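Local coordinates for peroxinectin A (Dictyostelium discoideum, PDB 6ERC), which uses hydrogen peroxide to oxidise phenolic donors, and also iodide and thiocyanate, as a secreted haem peroxidase, at residues N73-F78 against T488-V493; S148-N153 against Q261-T266; V154-S159 against S256-Q261. All coordinates share one frame; numbering follows the deposited sequence.

Interaction 1 of 3, residues N73-F78 against T488-V493; sequences NMWGQF and TTFAEV. With HEM (protoporphyrin IX containing Fe), chain F.
Behind the haem pocket, on the helix leading to the predicted proton acceptor His81, Trp75 meets Phe490 of the C-terminal helix 490-497 in an edge-to-face aromatic pair. The pair is tilted, not upright: the planes stand at 50°, and the six-membered indole ring lies with its centroid 5.1 Å from that of Phe490. Trp75 CE3 does the touching, 4.1 Å from Phe490 CZ and over one face of that ring toward its rim. The indole of Trp75, its CG anti to the backbone N (chi1 -172°), swings toward helix 490-497, where the two side chains run past each other from opposite directions. Phe78 CD2 lies 3.9 Å above one face of the Trp75 indole, while NE1 makes a weak hydrogen bond to Thr266 OG1. Ile265 touches both aromatic residues. Around the same helix, Asn73 O approaches the haem methyl CMC at 3.1 Å, and the extended side chain of Gln77 brings OE1 to 3.5 Å from the meso carbon CHC. Gly76 CA lies 3.8 Å from the haem vinyl carbon CBC. One helix thus serves as pocket wall and core, an arrangement typical of the distal helix in animal haem peroxidases.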
loop_
_atom_site.group_PDB
_atom_site.type_symbol
_atom_site.label_atom_id
_atom_site.label_comp_id
_atom_site.label_asym_id
_atom_site.label_seq_id
_atom_site.Cartn_x
_atom_site.Cartn_y
_atom_site.Cartn_z
ATOM N N ASN A 73 5.348 0.410 8.685
ATOM C CA ASN A 73 4.555 -0.279 7.677
ATOM C C ASN A 73 3.140 0.276 7.589
ATOM O O ASN A 73 2.488 0.111 6.553
ATOM C CB ASN A 73 4.536 -1.794 7.943
ATOM C CG ASN A 73 3.559 -2.204 9.025
ATOM O OD1 ASN A 73 2.341 -2.105 8.858
ATOM N ND2 ASN A 73 4.090 -2.716 10.129
ATOM N N MET A 74 2.662 0.948 8.637
ATOM C CA MET A 74 1.399 1.669 8.526
ATOM C C MET A 74 1.507 2.806 7.517
ATOM O O MET A 74 0.559 3.075 6.771
ATOM C CB MET A 74 0.974 2.198 9.894
ATOM C CG MET A 74 0.484 1.117 10.842
ATOM S SD MET A 74 -1.002 0.280 10.241
ATOM C CE MET A 74 -1.275 -0.896 11.560
ATOM N N TRP A 75 2.657 3.482 7.472
ATOM C CA TRP A 75 2.850 4.505 6.450
ATOM C C TRP A 75 3.020 3.876 5.075
ATOM O O TRP A 75 2.516 4.408 4.078
ATOM C CB TRP A 75 4.056 5.381 6.776
ATOM C CG TRP A 75 4.144 6.547 5.849
ATOM C CD1 TRP A 75 4.948 6.672 4.755
ATOM C CD2 TRP A 75 3.372 7.749 5.919
ATOM N NE1 TRP A 75 4.731 7.885 4.144
ATOM C CE2 TRP A 75 3.767 8.563 4.841
ATOM C CE3 TRP A 75 2.388 8.217 6.794
ATOM C CZ2 TRP A 75 3.214 9.821 4.616
ATOM C CZ3 TRP A 75 1.841 9.466 6.568
ATOM C CH2 TRP A 75 2.253 10.253 5.487
ATOM N N GLY A 76 3.740 2.756 5.001
ATOM C CA GLY A 76 3.873 2.057 3.732
ATOM C C GLY A 76 2.527 1.684 3.144
ATOM O O GLY A 76 2.263 1.917 1.964
ATOM N N GLN A 77 1.654 1.103 3.968
ATOM C CA GLN A 77 0.313 0.771 3.503
ATOM C C GLN A 77 -0.468 2.033 3.162
ATOM O O GLN A 77 -1.233 2.059 2.190
ATOM C CB GLN A 77 -0.420 -0.048 4.565
ATOM C CG GLN A 77 -1.753 -0.609 4.104
ATOM C CD GLN A 77 -2.457 -1.388 5.196
ATOM O OE1 GLN A 77 -1.955 -1.500 6.318
ATOM N NE2 GLN A 77 -3.627 -1.932 4.874
ATOM N N PHE A 78 -0.286 3.090 3.955
ATOM C CA PHE A 78 -0.907 4.372 3.642
ATOM C C PHE A 78 -0.345 4.960 2.356
ATOM O O PHE A 78 -1.077 5.605 1.598
ATOM C CB PHE A 78 -0.702 5.341 4.807
ATOM C CG PHE A 78 -1.371 6.668 4.616
ATOM C CD1 PHE A 78 -2.696 6.846 4.974
ATOM C CD2 PHE A 78 -0.677 7.738 4.083
ATOM C CE1 PHE A 78 -3.313 8.063 4.801
ATOM C CE2 PHE A 78 -1.291 8.956 3.907
ATOM C CZ PHE A 78 -2.611 9.119 4.270
ATOM N N THR A 488 6.289 19.586 8.465
ATOM C CA THR A 488 7.349 19.173 9.374
ATOM C C THR A 488 7.549 17.663 9.298
ATOM O O THR A 488 7.061 17.015 8.366
ATOM C CB THR A 488 7.012 19.604 10.804
ATOM O OG1 THR A 488 8.093 19.272 11.683
ATOM C CG2 THR A 488 5.733 18.930 11.287
ATOM N N THR A 489 8.262 17.094 10.268
ATOM C CA THR A 489 8.448 15.652 10.316
ATOM C C THR A 489 7.182 14.963 10.816
ATOM O O THR A 489 6.323 15.568 11.464
ATOM C CB THR A 489 9.624 15.276 11.219
ATOM O OG1 THR A 489 9.384 15.746 12.552
ATOM C CG2 THR A 489 10.920 15.870 10.691
ATOM N N PHE A 490 7.079 13.671 10.504
ATOM C CA PHE A 490 5.907 12.899 10.902
ATOM C C PHE A 490 5.697 12.957 12.411
ATOM O O PHE A 490 4.561 13.091 12.884
ATOM C CB PHE A 490 6.071 11.452 10.427
ATOM C CG PHE A 490 4.836 10.599 10.573
ATOM C CD1 PHE A 490 3.574 11.160 10.687
ATOM C CD2 PHE A 490 4.946 9.220 10.591
ATOM C CE1 PHE A 490 2.453 10.360 10.817
ATOM C CE2 PHE A 490 3.830 8.421 10.721
ATOM C CZ PHE A 490 2.583 8.992 10.834
ATOM N N ALA A 491 6.780 12.872 13.184
ATOM C CA ALA A 491 6.658 12.883 14.638
ATOM C C ALA A 491 5.991 14.160 15.128
ATOM O O ALA A 491 5.190 14.128 16.070
ATOM C CB ALA A 491 8.033 12.723 15.283
ATOM N N GLU A 492 6.313 15.296 14.507
ATOM C CA GLU A 492 5.732 16.564 14.933
ATOM C C GLU A 492 4.288 16.717 14.476
ATOM O O GLU A 492 3.493 17.368 15.163
ATOM C CB GLU A 492 6.580 17.730 14.418
ATOM C CG GLU A 492 7.887 17.918 15.178
ATOM C CD GLU A 492 7.667 18.225 16.651
ATOM O OE1 GLU A 492 6.580 18.741 16.996
ATOM O OE2 GLU A 492 8.574 17.946 17.462
ATOM N N VAL A 493 3.924 16.135 13.333
ATOM C CA VAL A 493 2.521 16.116 12.938
ATOM C C VAL A 493 1.696 15.366 13.976
ATOM O O VAL A 493 0.561 15.748 14.286
ATOM C CB VAL A 493 2.364 15.497 11.536
ATOM C CG1 VAL A 493 0.896 15.427 11.147
ATOM C CG2 VAL A 493 3.149 16.295 10.505
HETATM C CHA HEM F . -2.474 -5.182 -1.587
HETATM C CHB HEM F . -4.054 -6.245 2.857
HETATM C CHC HEM F . -0.141 -4.059 4.749
HETATM C CHD HEM F . 1.544 -3.216 0.286
HETATM C C1A HEM F . -3.203 -5.710 -0.551
HETATM C C2A HEM F . -4.350 -6.575 -0.681
HETATM C C3A HEM F . -4.792 -6.876 0.543
HETATM C C4A HEM F . -3.935 -6.202 1.492
HETATM C CMA HEM F . -5.999 -7.769 0.905
HETATM C CAA HEM F . -4.924 -7.057 -2.023
HETATM C CBA HEM F . -4.662 -8.555 -2.100
HETATM C CGA HEM F . -4.655 -9.001 -3.539
HETATM O O1A HEM F . -3.772 -8.548 -4.312
HETATM O O2A HEM F . -5.529 -9.823 -3.913
HETATM C C1B HEM F . -3.141 -5.726 3.743
HETATM C C2B HEM F . -3.267 -5.771 5.179
HETATM C C3B HEM F . -2.192 -5.164 5.709
HETATM C C4B HEM F . -1.348 -4.719 4.618
HETATM C CMB HEM F . -4.474 -6.420 5.886
HETATM C CAB HEM F . -1.819 -4.939 7.193
HETATM C CBB HEM F . -2.542 -5.417 8.211
HETATM C C1C HEM F . 0.667 -3.644 3.712
HETATM C C2C HEM F . 1.946 -2.965 3.834
HETATM C C3C HEM F . 2.411 -2.730 2.588
HETATM C C4C HEM F . 1.435 -3.257 1.659
HETATM C CMC HEM F . 2.563 -2.633 5.209
HETATM C CAC HEM F . 3.701 -2.052 2.057
HETATM C CBC HEM F . 4.668 -1.514 2.804
HETATM C C1D HEM F . 0.584 -3.634 -0.604
HETATM C C2D HEM F . 0.622 -3.452 -2.037
HETATM C C3D HEM F . -0.483 -4.005 -2.545
HETATM C C4D HEM F . -1.266 -4.538 -1.458
HETATM C CMD HEM F . 1.768 -2.765 -2.807
HETATM C CAD HEM F . -0.919 -4.057 -4.019
HETATM C CBD HEM F . -1.513 -2.682 -4.313
HETATM C CGD HEM F . -2.650 -2.779 -5.302
HETATM O O1D HEM F . -3.799 -3.044 -4.863
HETATM O O2D HEM F . -2.426 -2.585 -6.523
HETATM N NA HEM F . -2.977 -5.500 0.791
HETATM N NB HEM F . -1.962 -5.079 3.432
HETATM N NC HEM F . 0.390 -3.803 2.372
HETATM N ND HEM F . -0.582 -4.299 -0.287
HETATM FE FE HEM F . -1.289 -4.634 1.549
#

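Interaction 2 of 3, residues S148-N153 against Q261-T266; sequences SYIDGN and QIQKIT. With NA (sodium ion), chain K.
The carbonyl oxygen of Ile262, a residue whose side chain packs on Ile150, is gripped twice: Thr266 N reaches it from one face of the carbonyl plane at 3.2 Å, as the helical bond, and Thr266 OG1 from the opposite face at 3.0 Å. The hydroxyl approaches from 36° out of that plane. Across the contact, the one hydrogen bond runs from Gln263 NE2 to Ile150 O at 3.0 Å; the donor lies in the carbonyl plane, with an N-H...O angle of 148°, though the oxygen is tilted 19° out of the glutamine's amide plane. The chain of Gln263, extended beyond CG, carries the amide back to the loop while its CG rests 3.7 Å from Ile150 CG2. That same methyl meets Ile262 CG2, and Ile262 CD1 reaches the CA of Gly152. An alanine in place of Gln263 takes away the amide that Ile150 O accepts from and the methylene beside Ile150 CG2, and would probably leave that turn of the loop less firmly fixed. On the loop's other flank lies a sodium ion, bound by Tyr149 O at 2.3 Å, Asp151 OD1 and Asn153 OD1, and completed by Gly147 O and Asn82 O. The side chains of Ile150 and Asp151 therefore diverge, one to the helix, one to the metal. Ligands at alternate residues of one loop, joined by the residue after the predicted catalytic histidine, recall the calcium site of mammalian haem peroxidases such as myeloperoxidase.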
loop_
_atom_site.group_PDB
_atom_site.type_symbol
_atom_site.label_atom_id
_atom_site.label_comp_id
_atom_site.label_asym_id
_atom_site.label_seq_id
_atom_site.Cartn_x
_atom_site.Cartn_y
_atom_site.Cartn_z
ATOM N N SER A 148 -1.930 7.675 -10.105
ATOM C CA SER A 148 -0.564 7.245 -9.832
ATOM C C SER A 148 0.230 8.266 -9.029
ATOM O O SER A 148 1.267 7.912 -8.456
ATOM C CB SER A 148 0.164 6.956 -11.146
ATOM O OG SER A 148 -0.482 5.921 -11.864
ATOM N N TYR A 149 -0.224 9.515 -8.977
ATOM C CA TYR A 149 0.493 10.554 -8.255
ATOM C C TYR A 149 0.154 10.510 -6.772
ATOM O O TYR A 149 -0.955 10.148 -6.374
ATOM C CB TYR A 149 0.151 11.934 -8.820
ATOM C CG TYR A 149 0.487 12.099 -10.285
ATOM C CD1 TYR A 149 1.763 12.467 -10.686
ATOM C CD2 TYR A 149 -0.474 11.889 -11.263
ATOM C CE1 TYR A 149 2.077 12.617 -12.023
ATOM C CE2 TYR A 149 -0.171 12.038 -12.604
ATOM C CZ TYR A 149 1.106 12.401 -12.980
ATOM O OH TYR A 149 1.410 12.549 -14.315
ATOM N N ILE A 150 1.136 10.873 -5.951
ATOM C CA ILE A 150 0.903 11.081 -4.527
ATOM C C ILE A 150 0.180 12.414 -4.389
ATOM O O ILE A 150 0.812 13.475 -4.342
ATOM C CB ILE A 150 2.219 11.050 -3.727
ATOM C CG1 ILE A 150 2.875 9.671 -3.853
ATOM C CG2 ILE A 150 1.963 11.374 -2.263
ATOM C CD1 ILE A 150 4.296 9.604 -3.339
ATOM N N ASP A 151 -1.156 12.365 -4.337
ATOM C CA ASP A 151 -1.984 13.557 -4.483
ATOM C C ASP A 151 -3.074 13.635 -3.419
ATOM O O ASP A 151 -4.061 14.356 -3.604
ATOM C CB ASP A 151 -2.608 13.600 -5.881
ATOM C CG ASP A 151 -3.424 12.356 -6.199
ATOM O OD1 ASP A 151 -3.479 11.435 -5.356
ATOM O OD2 ASP A 151 -4.009 12.299 -7.300
ATOM N N GLY A 152 -2.919 12.912 -2.312
ATOM C CA GLY A 152 -3.880 12.984 -1.232
ATOM C C GLY A 152 -5.231 12.382 -1.530
ATOM O O GLY A 152 -6.167 12.588 -0.750
ATOM N N ASN A 153 -5.370 11.643 -2.636
ATOM C CA ASN A 153 -6.637 10.983 -2.939
ATOM C C ASN A 153 -7.123 10.152 -1.762
ATOM O O ASN A 153 -8.329 9.929 -1.609
ATOM C CB ASN A 153 -6.485 10.094 -4.174
ATOM C CG ASN A 153 -5.619 8.871 -3.909
ATOM O OD1 ASN A 153 -4.400 8.909 -4.074
ATOM N ND2 ASN A 153 -6.249 7.780 -3.489
ATOM N N GLN A 261 2.799 17.555 2.806
ATOM C CA GLN A 261 3.167 16.860 4.034
ATOM C C GLN A 261 3.314 15.363 3.789
ATOM O O GLN A 261 4.256 14.735 4.287
ATOM C CB GLN A 261 2.129 17.131 5.121
ATOM C CG GLN A 261 2.474 16.536 6.477
ATOM C CD GLN A 261 3.771 17.079 7.045
ATOM O OE1 GLN A 261 3.781 18.097 7.737
ATOM N NE2 GLN A 261 4.873 16.399 6.756
ATOM N N ILE A 262 2.394 14.773 3.024
ATOM C CA ILE A 262 2.502 13.354 2.694
ATOM C C ILE A 262 3.774 13.099 1.894
ATOM O O ILE A 262 4.547 12.182 2.195
ATOM C CB ILE A 262 1.250 12.880 1.934
ATOM C CG1 ILE A 262 0.008 12.988 2.826
ATOM C CG2 ILE A 262 1.426 11.437 1.454
ATOM C CD1 ILE A 262 -1.306 12.852 2.079
ATOM N N GLN A 263 4.010 13.911 0.864
ATOM C CA GLN A 263 5.176 13.707 0.014
ATOM C C GLN A 263 6.472 13.814 0.808
ATOM O O GLN A 263 7.374 12.982 0.650
ATOM C CB GLN A 263 5.160 14.714 -1.135
ATOM C CG GLN A 263 4.069 14.459 -2.156
ATOM C CD GLN A 263 4.109 15.437 -3.309
ATOM O OE1 GLN A 263 4.832 16.434 -3.276
ATOM N NE2 GLN A 263 3.337 15.150 -4.347
ATOM N N LYS A 264 6.584 14.825 1.678
ATOM C CA LYS A 264 7.848 15.064 2.372
ATOM C C LYS A 264 8.196 13.914 3.308
ATOM O O LYS A 264 9.354 13.484 3.371
ATOM C CB LYS A 264 7.786 16.378 3.149
ATOM C CG LYS A 264 9.150 16.862 3.635
ATOM C CD LYS A 264 9.025 18.058 4.564
ATOM C CE LYS A 264 10.386 18.589 4.989
ATOM N NZ LYS A 264 10.252 19.690 5.990
ATOM N N ILE A 265 7.211 13.412 4.056
ATOM C CA ILE A 265 7.459 12.278 4.943
ATOM C C ILE A 265 7.924 11.069 4.140
ATOM O O ILE A 265 8.782 10.299 4.588
ATOM C CB ILE A 265 6.197 11.961 5.769
ATOM C CG1 ILE A 265 5.961 13.061 6.809
ATOM C CG2 ILE A 265 6.321 10.598 6.455
ATOM C CD1 ILE A 265 4.615 12.993 7.482
ATOM N N THR A 266 7.370 10.886 2.943
ATOM C CA THR A 266 7.745 9.739 2.125
ATOM C C THR A 266 9.211 9.816 1.710
ATOM O O THR A 266 9.963 8.849 1.872
ATOM C CB THR A 266 6.837 9.658 0.897
ATOM O OG1 THR A 266 5.476 9.498 1.320
ATOM C CG2 THR A 266 7.227 8.483 0.006
HETATM NA NA NA K . -3.030 9.120 -6.072
#

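Interaction 3 of 3, residues V154-S159 against S256-Q261; sequences VLYGNS and SCIIEQ
Leu155 and Tyr156, at the end of the short helix 153-156, pack on Ile258 of the long helix 247-275 within the mainly helical fold of the animal haem peroxidases. Leu155 comes first. Its CD1 meets Ile258 CG2 at 3.6 Å, the two side chains crossing at about a right angle, and it also touches Leu227 of helix 218-241, so that one leucine joins the short helix to two long ones. Its CB, meanwhile, lies 3.8 Å above the centre of the Tyr156 ring, backing one face of the aromatic. Tyr156 follows and reaches further than its neighbour. With CG beside the backbone N (chi1 -47°), the ring extends toward the long helix and presents its hydroxyl end to Ile258, which lies at the ring edge, near its plane; Phe251 meets the same ring with the planes at about 90°. Gly157 then leaves the helix with a positive phi of 86°, where a CB would be jammed against the carbonyl oxygen of Tyr156. On the partner helix, the residue preceding Ile258 is Cys257, whose disulfide to Cys485 ties that turn to the C-terminal region. The contact itself is apolar apart from the phenol oxygen: Tyr156 OH lies 3.2 Å from Ile258 CB, 3.4 Å from its CG1 and 3.5 Å from its CG2, set against the fork of the isoleucine.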
loop_
_atom_site.group_PDB
_atom_site.type_symbol
_atom_site.label_atom_id
_atom_site.label_comp_id
_atom_site.label_asym_id
_atom_site.label_seq_id
_atom_site.Cartn_x
_atom_site.Cartn_y
_atom_site.Cartn_z
ATOM N N VAL A 154 -6.196 9.676 -0.929
ATOM C CA VAL A 154 -6.562 8.909 0.255
ATOM C C VAL A 154 -7.487 9.710 1.164
ATOM O O VAL A 154 -8.334 9.135 1.859
ATOM C CB VAL A 154 -5.284 8.462 0.995
ATOM C CG1 VAL A 154 -4.442 9.669 1.392
ATOM C CG2 VAL A 154 -5.632 7.622 2.210
ATOM N N LEU A 155 -7.346 11.034 1.186
ATOM C CA LEU A 155 -8.190 11.880 2.025
ATOM C C LEU A 155 -9.354 12.504 1.273
ATOM O O LEU A 155 -10.466 12.555 1.805
ATOM C CB LEU A 155 -7.362 13.001 2.661
ATOM C CG LEU A 155 -6.224 12.600 3.604
ATOM C CD1 LEU A 155 -5.576 13.847 4.156
ATOM C CD2 LEU A 155 -6.707 11.704 4.740
ATOM N N TYR A 156 -9.131 12.970 0.047
ATOM C CA TYR A 156 -10.097 13.812 -0.646
ATOM C C TYR A 156 -10.873 13.086 -1.735
ATOM O O TYR A 156 -11.775 13.685 -2.332
ATOM C CB TYR A 156 -9.378 15.028 -1.238
ATOM C CG TYR A 156 -8.441 15.685 -0.251
ATOM C CD1 TYR A 156 -8.933 16.461 0.789
ATOM C CD2 TYR A 156 -7.066 15.514 -0.348
ATOM C CE1 TYR A 156 -8.083 17.057 1.701
ATOM C CE2 TYR A 156 -6.208 16.106 0.559
ATOM C CZ TYR A 156 -6.721 16.878 1.582
ATOM O OH TYR A 156 -5.874 17.471 2.489
ATOM N N GLY A 157 -10.563 11.822 -2.004
ATOM C CA GLY A 157 -11.295 11.061 -2.997
ATOM C C GLY A 157 -10.753 11.255 -4.397
ATOM O O GLY A 157 -9.857 12.062 -4.662
ATOM N N ASN A 158 -11.331 10.492 -5.326
ATOM C CA ASN A 158 -10.827 10.406 -6.689
ATOM C C ASN A 158 -11.632 11.244 -7.679
ATOM O O ASN A 158 -11.513 11.032 -8.889
ATOM C CB ASN A 158 -10.801 8.945 -7.143
ATOM C CG ASN A 158 -9.844 8.095 -6.326
ATOM O OD1 ASN A 158 -10.269 7.271 -5.518
ATOM N ND2 ASN A 158 -8.544 8.286 -6.539
ATOM N N SER A 159 -12.437 12.192 -7.205
ATOM C CA SER A 159 -13.196 13.050 -8.110
ATOM C C SER A 159 -13.736 14.238 -7.329
ATOM O O SER A 159 -13.628 14.304 -6.102
ATOM C CB SER A 159 -14.337 12.288 -8.784
ATOM O OG SER A 159 -15.309 11.887 -7.836
ATOM N N SER A 256 -3.368 21.442 -0.562
ATOM C CA SER A 256 -2.017 21.531 -1.105
ATOM C C SER A 256 -0.969 21.280 -0.027
ATOM O O SER A 256 0.037 20.607 -0.277
ATOM C CB SER A 256 -1.809 22.899 -1.754
ATOM O OG SER A 256 -0.584 22.952 -2.461
ATOM N N CYS A 257 -1.189 21.806 1.182
ATOM C CA CYS A 257 -0.231 21.599 2.266
ATOM C C CYS A 257 -0.160 20.129 2.663
ATOM O O CYS A 257 0.930 19.578 2.858
ATOM C CB CYS A 257 -0.603 22.453 3.482
ATOM S SG CYS A 257 -0.557 24.238 3.239
ATOM N N ILE A 258 -1.316 19.480 2.807
ATOM C CA ILE A 258 -1.344 18.084 3.235
ATOM C C ILE A 258 -0.646 17.196 2.214
ATOM O O ILE A 258 0.116 16.291 2.574
ATOM C CB ILE A 258 -2.797 17.633 3.479
ATOM C CG1 ILE A 258 -3.417 18.433 4.629
ATOM C CG2 ILE A 258 -2.858 16.133 3.758
ATOM C CD1 ILE A 258 -2.736 18.240 5.981
ATOM N N ILE A 259 -0.904 17.429 0.928
ATOM C CA ILE A 259 -0.208 16.685 -0.118
ATOM C C ILE A 259 1.297 16.839 0.047
ATOM O O ILE A 259 2.049 15.859 -0.006
ATOM C CB ILE A 259 -0.684 17.149 -1.505
ATOM C CG1 ILE A 259 -2.128 16.697 -1.725
ATOM C CG2 ILE A 259 0.220 16.609 -2.607
ATOM C CD1 ILE A 259 -2.785 17.311 -2.924
ATOM N N GLU A 260 1.760 18.075 0.252
ATOM C CA GLU A 260 3.178 18.300 0.512
ATOM C C GLU A 260 3.633 17.566 1.766
ATOM O O GLU A 260 4.740 17.019 1.807
ATOM C CB GLU A 260 3.458 19.798 0.643
ATOM C CG GLU A 260 4.848 20.113 1.193
ATOM C CD GLU A 260 5.178 21.591 1.160
ATOM O OE1 GLU A 260 4.483 22.346 0.448
ATOM O OE2 GLU A 260 6.137 21.996 1.851
ATOM N N GLN A 261 2.799 17.555 2.806
ATOM C CA GLN A 261 3.167 16.860 4.034
ATOM C C GLN A 261 3.314 15.363 3.789
ATOM O O GLN A 261 4.256 14.735 4.287
ATOM C CB GLN A 261 2.129 17.131 5.121
ATOM C CG GLN A 261 2.474 16.536 6.477
ATOM C CD GLN A 261 3.771 17.079 7.045
ATOM O OE1 GLN A 261 3.781 18.097 7.737
ATOM N NE2 GLN A 261 4.873 16.399 6.756
#

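Helix 247-275 is the common thread: it supplies one side of interactions 2 and 3, whose centres are about 7 Å apart and which share Gln261, and it lies against both partners of interaction 1. Gln261 NE2 donates a probable hydrogen bond of 2.8 Å to Thr488 O, and Phe490 CB packs 3.6 Å from Ile265 CD1. Interaction 3 also reaches interaction 2 through Ile259 CD1, 3.3 Å from Asp151 O, and interaction 1 through Val154 CG1, 3.5 Å from Phe78 CZ. Segment 73-78 borders the haem through Asn73, Gly76 and Gln77; Gly152 of interaction 2 and the side chain of Leu155 of interaction 3 each lie about 10 Å from the side chain of His81, the predicted proton acceptor.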